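Local atomic coordinates of ribulose bisphosphate carboxylase (Hyperthermus butylicus DSM 5456, PDB entry 6HUN), a protein that probably catalyses the addition of carbon dioxide and water to ribulose 1,5-bisphosphate, giving two molecules of 3-phosphoglycerate, in archaeal AMP degradation. Residues V344-R349 with R357-D362; R215-L220 with A259-K264. All coordinates share one frame; numbering follows the deposited sequence.

Contact 1 of 2, residues V344-R349 with R357-D362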
loop_
_atom_site.group_PDB
_atom_site.type_symbol
_atom_site.label_atom_id
_atom_site.label_comp_id
_atom_site.label_asym_id
_atom_site.label_seq_id
_atom_site.Cartn_x
_atom_site.Cartn_y
_atom_site.Cartn_z
ATOM N N VAL A 344 11.361 2.311 -18.990
ATOM C CA VAL A 344 10.182 1.567 -19.426
ATOM C C VAL A 344 10.610 0.275 -20.100
ATOM O O VAL A 344 9.936 -0.772 -19.961
ATOM C CB VAL A 344 9.294 2.416 -20.358
ATOM C CG1 VAL A 344 8.209 1.542 -21.060
ATOM C CG2 VAL A 344 8.649 3.533 -19.551
ATOM N N LEU A 345 11.735 0.322 -20.832
ATOM C CA LEU A 345 12.224 -0.889 -21.500
ATOM C C LEU A 345 12.742 -1.903 -20.484
ATOM O O LEU A 345 12.559 -3.110 -20.664
ATOM C CB LEU A 345 13.308 -0.573 -22.549
ATOM C CG LEU A 345 12.833 -0.288 -23.977
ATOM C CD1 LEU A 345 11.569 0.583 -23.964
ATOM C CD2 LEU A 345 13.931 0.403 -24.783
ATOM N N GLU A 346 13.370 -1.441 -19.390
ATOM C CA GLU A 346 13.769 -2.366 -18.329
ATOM C C GLU A 346 12.558 -2.975 -17.628
ATOM O O GLU A 346 12.574 -4.171 -17.287
ATOM C CB GLU A 346 14.713 -1.645 -17.330
ATOM C CG GLU A 346 16.066 -1.324 -18.010
ATOM C CD GLU A 346 16.750 -2.551 -18.711
ATOM O OE1 GLU A 346 17.210 -3.447 -17.985
ATOM O OE2 GLU A 346 16.850 -2.648 -19.982
ATOM N N HIS A 347 11.497 -2.180 -17.402
ATOM C CA HIS A 347 10.238 -2.715 -16.855
ATOM C C HIS A 347 9.672 -3.840 -17.712
ATOM O O HIS A 347 9.171 -4.838 -17.185
ATOM C CB HIS A 347 9.148 -1.671 -16.789
ATOM C CG HIS A 347 9.414 -0.542 -15.851
ATOM N ND1 HIS A 347 8.606 0.575 -15.810
ATOM C CD2 HIS A 347 10.398 -0.346 -14.938
ATOM C CE1 HIS A 347 9.084 1.411 -14.900
ATOM N NE2 HIS A 347 10.173 0.880 -14.362
ATOM N N THR A 348 9.612 -3.627 -19.025
ATOM C CA THR A 348 9.086 -4.703 -19.884
ATOM C C THR A 348 9.995 -5.919 -19.815
ATOM O O THR A 348 9.516 -7.059 -19.754
ATOM C CB THR A 348 8.956 -4.255 -21.366
ATOM O OG1 THR A 348 10.253 -4.174 -21.958
ATOM C CG2 THR A 348 8.218 -2.913 -21.480
ATOM N N ARG A 349 11.318 -5.700 -19.759
ATOM C CA ARG A 349 12.193 -6.865 -19.692
ATOM C C ARG A 349 11.994 -7.637 -18.408
ATOM O O ARG A 349 11.940 -8.869 -18.428
ATOM C CB ARG A 349 13.679 -6.488 -19.826
ATOM C CG ARG A 349 14.126 -6.027 -21.193
ATOM C CD ARG A 349 15.622 -5.620 -21.131
ATOM N NE ARG A 349 16.441 -6.803 -20.861
ATOM C CZ ARG A 349 17.515 -6.858 -20.067
ATOM N NH1 ARG A 349 18.147 -8.024 -19.920
ATOM N NH2 ARG A 349 17.968 -5.773 -19.434
ATOM N N ARG A 357 18.966 -9.984 -17.219
ATOM C CA ARG A 357 20.320 -9.563 -16.896
ATOM C C ARG A 357 20.448 -8.063 -17.141
ATOM O O ARG A 357 20.181 -7.600 -18.264
ATOM C CB ARG A 357 21.346 -10.339 -17.727
ATOM C CG ARG A 357 21.394 -11.794 -17.334
ATOM C CD ARG A 357 22.580 -12.501 -18.005
ATOM N NE ARG A 357 22.532 -13.954 -17.859
ATOM C CZ ARG A 357 21.794 -14.762 -18.625
ATOM N NH1 ARG A 357 21.024 -14.244 -19.572
ATOM N NH2 ARG A 357 21.825 -16.087 -18.452
ATOM N N PRO A 358 20.867 -7.278 -16.139
ATOM C CA PRO A 358 21.148 -5.852 -16.375
ATOM C C PRO A 358 22.218 -5.635 -17.450
ATOM O O PRO A 358 23.126 -6.458 -17.660
ATOM C CB PRO A 358 21.639 -5.356 -15.003
ATOM C CG PRO A 358 21.250 -6.411 -14.038
ATOM C CD PRO A 358 21.241 -7.686 -14.777
ATOM N N LYS A 359 22.119 -4.503 -18.145
ATOM C CA LYS A 359 23.188 -4.191 -19.094
ATOM C C LYS A 359 24.484 -3.877 -18.355
ATOM O O LYS A 359 24.490 -3.557 -17.176
ATOM C CB LYS A 359 22.778 -3.038 -20.005
ATOM C CG LYS A 359 21.365 -3.244 -20.540
ATOM C CD LYS A 359 21.131 -2.552 -21.881
ATOM C CE LYS A 359 19.640 -2.407 -22.132
ATOM N NZ LYS A 359 18.947 -1.761 -20.939
ATOM N N GLU A 360 25.608 -4.021 -19.055
ATOM C CA GLU A 360 26.901 -3.843 -18.404
ATOM C C GLU A 360 26.989 -2.457 -17.767
ATOM O O GLU A 360 26.622 -1.451 -18.378
ATOM C CB GLU A 360 28.030 -4.070 -19.425
ATOM C CG GLU A 360 29.356 -3.341 -19.124
ATOM C CD GLU A 360 30.114 -3.866 -17.885
ATOM O OE1 GLU A 360 29.473 -4.411 -16.943
ATOM O OE2 GLU A 360 31.368 -3.737 -17.884
ATOM N N GLY A 361 27.402 -2.415 -16.501
ATOM C CA GLY A 361 27.555 -1.147 -15.807
ATOM C C GLY A 361 26.306 -0.572 -15.185
ATOM O O GLY A 361 26.381 0.488 -14.529
ATOM N N ASP A 362 25.153 -1.197 -15.382
ATOM C CA ASP A 362 23.930 -0.728 -14.741
ATOM C C ASP A 362 23.896 -1.290 -13.320
ATOM O O ASP A 362 23.706 -2.494 -13.134
ATOM C CB ASP A 362 22.702 -1.153 -15.547
ATOM C CG ASP A 362 21.392 -0.911 -14.804
ATOM O OD1 ASP A 362 21.350 -0.019 -13.898
ATOM O OD2 ASP A 362 20.386 -1.626 -15.120
HETATM O O HOH W 1 20.005 -2.763 -17.533
#
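Lys359 and Glu346 form a salt bridge, with Lys359 NZ 2.5 Å from Glu346 OE2. It is part of a Glu-Arg-Lys salt-bridge network on the outside of the TIM barrel. The network joins helix 339-352 to the loop that follows strand 355-356. Arg349 supplies the second link across the contact. Arg349 NH1 donates to Arg357 O at 2.7 Å, with an N-H...O angle of 159°. That oxygen lies in the guanidinium plane, while NH1 is tilted 32° from the carbonyl plane. Arg349 NH2 reaches the same Arg357 O at 3.1 Å, but this second bond is weak. On its other side Arg349 NH2 forms a salt bridge with Glu346 OE1, one helical turn back, at 2.8 Å, though the hydrogen bond is bent and weak. The guanidinium edge therefore bridges a carboxylate and a backbone carbonyl, which limits its rotation. The Arg349 chain turns at chi3 (66°) to bring this edge to the loop. Arg349 NH2 and Lys359 NZ are like charges 4.4 Å apart; both pair with the Glu346 carboxylate, which probably offsets their repulsion. Glu346 is buried, and Tyr356 OH also bonds its OE1. Lys359 to Asp362 make a type II beta turn, with glycine at the positive-phi position Gly361. A water ties this turn to the helix. It donates to Glu346 OE1 and Asp362 OD2, and accepts from Lys359 N at 2.8 Å. Packing adds little: the edge of Arg349 runs near Pro358 CA, and Lys359 CG lies obliquely to the guanidinium, 4.4 Å from Arg349 NH2.

Contact 2 of 2, residues R215-L220 with A259-K264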
loop_
_atom_site.group_PDB
_atom_site.type_symbol
_atom_site.label_atom_id
_atom_site.label_comp_id
_atom_site.label_asym_id
_atom_site.label_seq_id
_atom_site.Cartn_x
_atom_site.Cartn_y
_atom_site.Cartn_z
ATOM N N ARG A 215 -24.188 -1.410 -9.971
ATOM C CA ARG A 215 -23.684 -2.506 -9.170
ATOM C C ARG A 215 -22.977 -3.537 -10.021
ATOM O O ARG A 215 -23.299 -3.743 -11.209
ATOM C CB ARG A 215 -24.820 -3.162 -8.411
ATOM C CG ARG A 215 -25.600 -2.133 -7.727
ATOM C CD ARG A 215 -24.978 -1.794 -6.399
ATOM N NE ARG A 215 -25.888 -0.944 -5.651
ATOM C CZ ARG A 215 -27.107 -1.314 -5.249
ATOM N NH1 ARG A 215 -27.873 -0.460 -4.582
ATOM N NH2 ARG A 215 -27.564 -2.536 -5.500
ATOM N N PHE A 216 -22.063 -4.249 -9.357
ATOM C CA PHE A 216 -21.155 -5.143 -10.055
ATOM C C PHE A 216 -21.927 -6.187 -10.846
ATOM O O PHE A 216 -21.686 -6.370 -12.050
ATOM C CB PHE A 216 -20.198 -5.821 -9.079
ATOM C CG PHE A 216 -19.166 -6.690 -9.775
ATOM C CD1 PHE A 216 -17.980 -6.141 -10.227
ATOM C CD2 PHE A 216 -19.417 -8.037 -10.020
ATOM C CE1 PHE A 216 -17.010 -6.919 -10.891
ATOM C CE2 PHE A 216 -18.464 -8.820 -10.688
ATOM C CZ PHE A 216 -17.275 -8.263 -11.117
ATOM N N GLU A 217 -22.897 -6.847 -10.195
ATOM C CA GLU A 217 -23.578 -7.960 -10.852
ATOM C C GLU A 217 -24.400 -7.478 -12.035
ATOM O O GLU A 217 -24.375 -8.087 -13.111
ATOM C CB GLU A 217 -24.449 -8.724 -9.853
ATOM C CG GLU A 217 -25.423 -9.672 -10.578
ATOM C CD GLU A 217 -25.639 -11.018 -9.903
ATOM O OE1 GLU A 217 -25.435 -11.116 -8.673
ATOM O OE2 GLU A 217 -26.060 -11.970 -10.607
ATOM N N ALA A 218 -25.153 -6.392 -11.856
ATOM C CA ALA A 218 -25.988 -5.909 -12.945
ATOM C C ALA A 218 -25.128 -5.395 -14.096
ATOM O O ALA A 218 -25.487 -5.572 -15.256
ATOM C CB ALA A 218 -26.954 -4.837 -12.434
ATOM N N ARG A 219 -23.979 -4.803 -13.793
ATOM C CA ARG A 219 -23.039 -4.350 -14.826
ATOM C C ARG A 219 -22.420 -5.526 -15.588
ATOM O O ARG A 219 -22.412 -5.543 -16.839
ATOM C CB ARG A 219 -21.937 -3.505 -14.172
ATOM C CG ARG A 219 -20.800 -3.176 -15.094
ATOM C CD ARG A 219 -19.937 -2.086 -14.457
ATOM N NE ARG A 219 -18.768 -2.592 -13.753
ATOM C CZ ARG A 219 -18.613 -2.525 -12.437
ATOM N NH1 ARG A 219 -19.576 -1.993 -11.689
ATOM N NH2 ARG A 219 -17.508 -2.997 -11.885
ATOM N N LEU A 220 -21.984 -6.551 -14.851
ATOM C CA LEU A 220 -21.392 -7.749 -15.444
ATOM C C LEU A 220 -22.372 -8.472 -16.379
ATOM O O LEU A 220 -21.991 -8.898 -17.470
ATOM C CB LEU A 220 -20.936 -8.686 -14.326
ATOM C CG LEU A 220 -20.372 -10.052 -14.692
ATOM C CD1 LEU A 220 -19.158 -9.816 -15.580
ATOM C CD2 LEU A 220 -20.065 -10.935 -13.440
ATOM N N ALA A 259 -16.449 -15.752 -12.871
ATOM C CA ALA A 259 -16.238 -17.129 -13.312
ATOM C C ALA A 259 -17.556 -17.783 -13.761
ATOM O O ALA A 259 -17.617 -18.413 -14.822
ATOM C CB ALA A 259 -15.600 -17.933 -12.169
ATOM N N ASP A 260 -18.629 -17.639 -12.963
ATOM C CA ASP A 260 -19.906 -18.280 -13.318
ATOM C C ASP A 260 -20.483 -17.757 -14.622
ATOM O O ASP A 260 -21.255 -18.476 -15.273
ATOM C CB ASP A 260 -20.924 -18.075 -12.200
ATOM C CG ASP A 260 -20.558 -18.853 -10.964
ATOM O OD1 ASP A 260 -19.707 -19.763 -11.128
ATOM O OD2 ASP A 260 -21.096 -18.585 -9.862
ATOM N N TYR A 261 -20.168 -16.510 -15.003
ATOM C CA TYR A 261 -20.631 -15.975 -16.282
ATOM C C TYR A 261 -19.708 -16.315 -17.434
ATOM O O TYR A 261 -19.942 -15.834 -18.549
ATOM C CB TYR A 261 -20.832 -14.456 -16.223
ATOM C CG TYR A 261 -22.147 -14.016 -15.607
ATOM C CD1 TYR A 261 -23.323 -14.015 -16.333
ATOM C CD2 TYR A 261 -22.209 -13.621 -14.303
ATOM C CE1 TYR A 261 -24.507 -13.615 -15.757
ATOM C CE2 TYR A 261 -23.366 -13.219 -13.732
ATOM C CZ TYR A 261 -24.512 -13.218 -14.458
ATOM O OH TYR A 261 -25.671 -12.819 -13.848
ATOM N N GLY A 262 -18.748 -17.211 -17.244
ATOM C CA GLY A 262 -17.932 -17.602 -18.374
ATOM C C GLY A 262 -16.905 -16.567 -18.809
ATOM O O GLY A 262 -16.322 -16.734 -19.872
ATOM N N ASN A 263 -16.673 -15.497 -18.020
ATOM C CA ASN A 263 -15.599 -14.550 -18.325
ATOM C C ASN A 263 -14.292 -15.075 -17.735
ATOM O O ASN A 263 -14.296 -15.782 -16.717
ATOM C CB ASN A 263 -15.917 -13.157 -17.761
ATOM C CG ASN A 263 -14.944 -12.079 -18.244
ATOM O OD1 ASN A 263 -14.869 -11.811 -19.437
ATOM N ND2 ASN A 263 -14.206 -11.439 -17.304
ATOM N N LYS A 264 -13.167 -14.731 -18.376
ATOM C CA LYS A 264 -11.892 -15.355 -18.066
ATOM C C LYS A 264 -10.923 -14.395 -17.378
ATOM O O LYS A 264 -9.787 -14.794 -17.087
ATOM C CB LYS A 264 -11.235 -15.906 -19.307
ATOM C CG LYS A 264 -12.093 -17.052 -19.959
ATOM C CD LYS A 264 -12.129 -18.216 -18.977
ATOM C CE LYS A 264 -10.939 -19.164 -19.219
ATOM N NZ LYS A 264 -10.907 -20.325 -18.269
#
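The Tyr261 ring meets Glu217 at its edge, with OE2 near the ring plane. The carboxylate stands almost perpendicular to the ring, their planes 89° apart. Tyr261 OH donates to Glu217 OE2 in a weak bond of 3.4 Å. Leu220 approaches the ring obliquely; its CD2 lies 3.5 Å from Tyr261 CD2 and 4.0 Å from Tyr261 CE2. This is packing between neighbouring helices of the TIM barrel. Tyr261 follows helix 248-260 and leans against the first turns of helix 216-234. With CG anti to the backbone N (chi1 176°), Leu220 sets that carbon near the ring, and its CD2 methyl makes the closest approach. Glu217 reaches the phenol with the end of its side chain, which bends at chi2. Farther along the same helix, Lys221 and Met224 also touch Tyr261. With an alanine in place of Tyr261, Leu220 CD2 would probably lose its aromatic neighbour and Glu217 OE2 its phenol donor, opening a gap between the helices. After Tyr261 the chain turns back toward the barrel, where Asn263 ND2 bonds Tyr240 O. A Schellman motif ends helix 248-260 and sets this turn. Gly262 is its C-prime residue, with a phi of 74°, where a CB would collide with the carbonyl oxygen of Tyr261. Asn263 N bonds Val258 O, and Gly262 N bonds Ala259 O at 2.9 Å.

How the contacts relate
Both contacts lie within the catalytic TIM-barrel region, on opposite sides of the chain's centre. Their centres are 39 Å apart, and their nearest atoms about 21 Å, so they do not touch. Contact 2 closes before contact 1 opens along the chain. Contact 1 is a polar surface network; contact 2 is mostly apolar packing. Neither includes a predicted catalytic or ligand-binding residue, and the second subunit touches neither. Both lie away from the active site, though their helices lead near it. Helix 339-352 of contact 1 follows the unmodelled residues 333-336, which include Lys336, the predicted transition-state stabiliser. On helix 216-234, beside the contact residues, Arg219 salt-bridges Asp204, which precedes the predicted magnesium ligand Asp205.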